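Local coordinates for 2-hydroxyhepta-2,4-diene-1,7-dioate isomerase (Mycobacterium marinum, PDB 3QDF), which binds zinc and probably acts as an isomerase or hydrolase of the fumarylacetoacetate hydrolase family, perhaps in homoprotocatechuate degradation, at residues 25-37 / 45-57. Numbering follows the deposited sequence. Where two conformers were deposited one is given.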
loop_
_atom_site.group_PDB
_atom_site.type_symbol
_atom_site.label_atom_id
_atom_site.label_comp_id
_atom_site.label_asym_id
_atom_site.label_seq_id
_atom_site.Cartn_x
_atom_site.Cartn_y
_atom_site.Cartn_z
ATOM N N LEU A 25 -9.587 5.835 14.959
ATOM C CA LEU A 25 -8.819 4.711 14.414
ATOM C C LEU A 25 -8.929 3.402 15.217
ATOM O O LEU A 25 -8.886 2.311 14.642
ATOM C CB LEU A 25 -7.354 5.108 14.308
ATOM C CG LEU A 25 -6.428 4.235 13.475
ATOM C CD1 LEU A 25 -6.991 4.045 12.070
ATOM C CD2 LEU A 25 -5.070 4.906 13.411
ATOM N N ASP A 26 -9.069 3.508 16.539
ATOM C CA ASP A 26 -9.080 2.307 17.375
ATOM C C ASP A 26 -10.468 1.647 17.477
ATOM O O ASP A 26 -10.654 0.730 18.270
ATOM C CB ASP A 26 -8.531 2.629 18.759
ATOM C CG ASP A 26 -9.421 3.572 19.537
ATOM O OD1 ASP A 26 -10.574 3.840 19.121
ATOM O OD2 ASP A 26 -8.968 4.044 20.593
ATOM N N ASN A 27 -11.439 2.138 16.702
ATOM C CA ASN A 27 -12.746 1.496 16.606
ATOM C C ASN A 27 -13.214 1.397 15.153
ATOM O O ASN A 27 -14.198 2.056 14.780
ATOM C CB ASN A 27 -13.779 2.250 17.452
ATOM C CG ASN A 27 -15.072 1.466 17.642
ATOM O OD1 ASN A 27 -15.251 0.374 17.100
ATOM N ND2 ASN A 27 -15.978 2.026 18.414
ATOM N N PRO A 28 -12.521 0.572 14.328
ATOM C CA PRO A 28 -12.883 0.524 12.905
ATOM C C PRO A 28 -14.347 0.128 12.657
ATOM O O PRO A 28 -14.939 0.638 11.716
ATOM C CB PRO A 28 -11.907 -0.501 12.298
ATOM C CG PRO A 28 -10.850 -0.738 13.352
ATOM C CD PRO A 28 -11.475 -0.416 14.671
ATOM N N GLY A 29 -14.931 -0.721 13.510
ATOM C CA GLY A 29 -16.346 -1.140 13.378
ATOM C C GLY A 29 -17.349 0.016 13.334
ATOM O O GLY A 29 -18.232 0.075 12.447
ATOM N N ALA A 30 -17.194 0.940 14.286
ATOM C CA ALA A 30 -18.063 2.106 14.429
ATOM C C ALA A 30 -17.675 3.311 13.538
ATOM O O ALA A 30 -18.227 4.408 13.681
ATOM C CB ALA A 30 -18.134 2.523 15.898
ATOM N N MET A 31 -16.733 3.106 12.623
ATOM C CA MET A 31 -16.351 4.145 11.679
ATOM C C MET A 31 -17.481 4.341 10.662
ATOM O O MET A 31 -18.264 3.421 10.396
ATOM C CB MET A 31 -15.041 3.785 10.973
ATOM C CG MET A 31 -13.761 4.041 11.777
ATOM S SD MET A 31 -12.319 3.550 10.788
ATOM C CE MET A 31 -10.978 4.242 11.726
ATOM N N THR A 32 -17.590 5.550 10.135
ATOM C CA THR A 32 -18.627 5.870 9.146
ATOM C C THR A 32 -17.971 5.971 7.768
ATOM O O THR A 32 -16.982 6.683 7.607
ATOM C CB THR A 32 -19.315 7.203 9.470
ATOM O OG1 THR A 32 -19.822 7.165 10.806
ATOM C CG2 THR A 32 -20.470 7.469 8.506
ATOM N N ALA A 33 -18.509 5.232 6.799
ATOM C CA ALA A 33 -18.116 5.357 5.401
ATOM C C ALA A 33 -19.019 6.385 4.706
ATOM O O ALA A 33 -20.145 6.067 4.354
ATOM C CB ALA A 33 -18.211 3.995 4.700
ATOM N N ARG A 34 -18.506 7.601 4.510
ATOM C CA ARG A 34 -19.256 8.691 3.882
ATOM C C ARG A 34 -19.021 8.682 2.368
ATOM O O ARG A 34 -17.932 9.035 1.891
ATOM C CB ARG A 34 -18.816 10.019 4.496
ATOM C CG ARG A 34 -19.531 11.249 3.966
ATOM C CD ARG A 34 -19.339 12.449 4.916
ATOM N NE ARG A 34 -19.540 12.083 6.320
ATOM C CZ ARG A 34 -20.706 12.123 6.960
ATOM N NH1 ARG A 34 -21.807 12.518 6.335
ATOM N NH2 ARG A 34 -20.771 11.758 8.228
ATOM N N GLU A 35 -20.035 8.253 1.620
ATOM C CA GLU A 35 -19.925 8.053 0.179
ATOM C C GLU A 35 -19.537 9.323 -0.590
ATOM O O GLU A 35 -20.145 10.381 -0.432
ATOM C CB GLU A 35 -21.230 7.470 -0.385
ATOM C CG GLU A 35 -21.100 6.854 -1.775
ATOM C CD GLU A 35 -22.436 6.399 -2.368
ATOM O OE1 GLU A 35 -23.497 7.037 -2.124
ATOM O OE2 GLU A 35 -22.414 5.396 -3.108
ATOM N N ILE A 36 -18.508 9.197 -1.409
ATOM C CA ILE A 36 -18.038 10.279 -2.258
ATOM C C ILE A 36 -18.755 10.187 -3.605
ATOM O O ILE A 36 -18.929 9.088 -4.165
ATOM C CB ILE A 36 -16.474 10.240 -2.401
ATOM C CG1 ILE A 36 -15.847 10.822 -1.123
ATOM C CG2 ILE A 36 -15.980 11.014 -3.621
ATOM C CD1 ILE A 36 -14.428 10.453 -0.921
ATOM N N ALA A 37 -19.182 11.342 -4.108
ATOM C CA ALA A 37 -19.816 11.415 -5.419
ATOM C C ALA A 37 -18.755 11.691 -6.466
ATOM O O ALA A 37 -18.513 10.856 -7.337
ATOM C CB ALA A 37 -20.923 12.498 -5.448
ATOM N N ASN A 45 -16.651 15.838 -3.224
ATOM C CA ASN A 45 -17.986 16.129 -2.737
ATOM C C ASN A 45 -18.700 14.799 -2.462
ATOM O O ASN A 45 -18.234 13.745 -2.880
ATOM C CB ASN A 45 -18.759 17.049 -3.707
ATOM C CG ASN A 45 -18.838 16.498 -5.112
ATOM O OD1 ASN A 45 -19.094 15.311 -5.318
ATOM N ND2 ASN A 45 -18.628 17.362 -6.090
ATOM N N PHE A 46 -19.829 14.850 -1.767
ATOM C CA PHE A 46 -20.434 13.655 -1.182
ATOM C C PHE A 46 -21.861 13.445 -1.679
ATOM O O PHE A 46 -22.541 14.405 -2.017
ATOM C CB PHE A 46 -20.403 13.784 0.340
ATOM C CG PHE A 46 -19.024 14.063 0.881
ATOM C CD1 PHE A 46 -18.141 13.018 1.110
ATOM C CD2 PHE A 46 -18.612 15.374 1.148
ATOM C CE1 PHE A 46 -16.852 13.259 1.608
ATOM C CE2 PHE A 46 -17.323 15.643 1.635
ATOM C CZ PHE A 46 -16.423 14.564 1.862
ATOM N N THR A 47 -22.299 12.191 -1.737
ATOM C CA THR A 47 -23.633 11.877 -2.256
ATOM C C THR A 47 -24.711 12.177 -1.223
ATOM O O THR A 47 -25.852 12.383 -1.581
ATOM C CB THR A 47 -23.786 10.377 -2.616
ATOM O OG1 THR A 47 -23.570 9.589 -1.437
ATOM C CG2 THR A 47 -22.801 9.941 -3.705
ATOM N N GLY A 48 -24.347 12.171 0.055
ATOM C CA GLY A 48 -25.326 12.233 1.132
ATOM C C GLY A 48 -25.492 10.889 1.828
ATOM O O GLY A 48 -25.990 10.826 2.949
ATOM N N ARG A 49 -25.077 9.805 1.178
ATOM C CA ARG A 49 -25.201 8.488 1.807
ATOM C C ARG A 49 -24.007 8.190 2.696
ATOM O O ARG A 49 -22.874 8.567 2.382
ATOM C CB ARG A 49 -25.305 7.373 0.767
ATOM C CG ARG A 49 -26.543 7.383 -0.113
ATOM C CD ARG A 49 -26.373 6.330 -1.221
ATOM N NE ARG A 49 -27.296 6.563 -2.334
ATOM C CZ ARG A 49 -26.945 6.947 -3.564
ATOM N NH1 ARG A 49 -25.672 7.133 -3.893
ATOM N NH2 ARG A 49 -27.888 7.133 -4.484
ATOM N N SER A 50 -24.264 7.502 3.800
ATOM C CA SER A 50 -23.180 6.911 4.585
ATOM C C SER A 50 -23.640 5.624 5.284
ATOM O O SER A 50 -24.834 5.425 5.488
ATOM C CB SER A 50 -22.634 7.924 5.598
ATOM O OG SER A 50 -23.585 8.205 6.603
ATOM N N TRP A 51 -22.687 4.772 5.650
ATOM C CA TRP A 51 -22.955 3.510 6.347
ATOM C C TRP A 51 -21.921 3.325 7.429
ATOM O O TRP A 51 -20.786 3.785 7.265
ATOM C CB TRP A 51 -22.824 2.314 5.392
ATOM C CG TRP A 51 -23.795 2.317 4.287
ATOM C CD1 TRP A 51 -25.053 1.781 4.300
ATOM C CD2 TRP A 51 -23.612 2.891 2.990
ATOM N NE1 TRP A 51 -25.669 1.992 3.086
ATOM C CE2 TRP A 51 -24.804 2.667 2.262
ATOM C CE3 TRP A 51 -22.561 3.587 2.374
ATOM C CZ2 TRP A 51 -24.973 3.110 0.946
ATOM C CZ3 TRP A 51 -22.727 4.026 1.067
ATOM C CH2 TRP A 51 -23.922 3.786 0.367
ATOM N N PRO A 52 -22.294 2.631 8.536
ATOM C CA PRO A 52 -21.229 2.161 9.409
ATOM C C PRO A 52 -20.301 1.276 8.578
ATOM O O PRO A 52 -20.762 0.551 7.687
ATOM C CB PRO A 52 -21.970 1.338 10.472
ATOM C CG PRO A 52 -23.357 1.925 10.498
ATOM C CD PRO A 52 -23.633 2.281 9.056
ATOM N N LEU A 53 -19.005 1.373 8.831
ATOM C CA LEU A 53 -18.044 0.619 8.043
ATOM C C LEU A 53 -18.280 -0.898 8.140
ATOM O O LEU A 53 -18.083 -1.610 7.164
ATOM C CB LEU A 53 -16.606 0.985 8.430
ATOM C CG LEU A 53 -15.485 0.359 7.590
ATOM C CD1 LEU A 53 -15.509 0.895 6.149
ATOM C CD2 LEU A 53 -14.138 0.617 8.242
ATOM N N ALA A 54 -18.719 -1.367 9.308
ATOM C CA ALA A 54 -19.037 -2.780 9.542
ATOM C C ALA A 54 -20.074 -3.311 8.551
ATOM O O ALA A 54 -20.140 -4.517 8.306
ATOM C CB ALA A 54 -19.527 -2.983 10.986
ATOM N N ASP A 55 -20.876 -2.406 7.988
ATOM C CA ASP A 55 -21.968 -2.771 7.093
ATOM C C ASP A 55 -21.557 -2.878 5.636
ATOM O O ASP A 55 -22.366 -3.282 4.797
ATOM C CB ASP A 55 -23.082 -1.726 7.172
ATOM C CG ASP A 55 -23.900 -1.815 8.447
ATOM O OD1 ASP A 55 -23.495 -2.506 9.404
ATOM O OD2 ASP A 55 -24.960 -1.157 8.485
ATOM N N VAL A 56 -20.328 -2.472 5.312
ATOM C CA VAL A 56 -19.882 -2.467 3.917
ATOM C C VAL A 56 -18.569 -3.243 3.747
ATOM O O VAL A 56 -17.892 -3.531 4.733
ATOM C CB VAL A 56 -19.752 -1.009 3.352
ATOM C CG1 VAL A 56 -21.119 -0.305 3.335
ATOM C CG2 VAL A 56 -18.741 -0.198 4.154
ATOM N N ARG A 57 -18.227 -3.589 2.505
ATOM C CA ARG A 57 -16.945 -4.243 2.234
ATOM C C ARG A 57 -15.891 -3.198 1.883
ATOM O O ARG A 57 -16.035 -2.450 0.927
ATOM C CB ARG A 57 -17.063 -5.296 1.119
ATOM C CG ARG A 57 -16.048 -6.446 1.254
ATOM C CD ARG A 57 -16.337 -7.627 0.321
ATOM N NE ARG A 57 -16.034 -7.308 -1.068
ATOM C CZ ARG A 57 -16.945 -7.229 -2.029
ATOM N NH1 ARG A 57 -18.217 -7.467 -1.754
ATOM N NH2 ARG A 57 -16.579 -6.925 -3.267
HETATM O O HOH W 1 -22.084 10.960 1.382
#
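Glu35 and Thr47 meet where a beta bulge breaks an antiparallel hairpin of the Rv2993c-like N-terminal region, away from the zinc sites, and they illustrate how one carboxylate oxygen can tie both sides of such a break together. Glu35 swings CG away from its own N (chi1 -163°) and stays extended, which carries the carboxylate alongside Arg49, both side chains pointing the same way. Its OE1 accepts from Thr47 OG1 at 2.6 Å on the anti side and from Arg49 NH1 at 2.8 Å on the syn side, each somewhat out of the carboxylate plane. The second bond, a salt bridge, is nearly straight and lies in the guanidinium plane, although the two planes are turned 71° apart. Thr47 OG1 also accepts from Arg49 N (3.0 Å), an ST turn around Gly48, while a water bridges Glu35 O, Gly48 N and Arg49 O.

Across the bulge, Arg34 crosses Phe46 at about a right angle: in the conformer described, its CD lies over one ring face, offset toward the rim. Regular antiparallel pairing resumes at Arg34 and Ser50, followed by Ala33 and Trp51. On its other edge, strand 32-38 pairs with strand 15-22, whose Glu22 forms a salt bridge with Arg34 NE; Asp14 does the same for Arg49 NE, while Ile36 and Met31 reach strand 6-12.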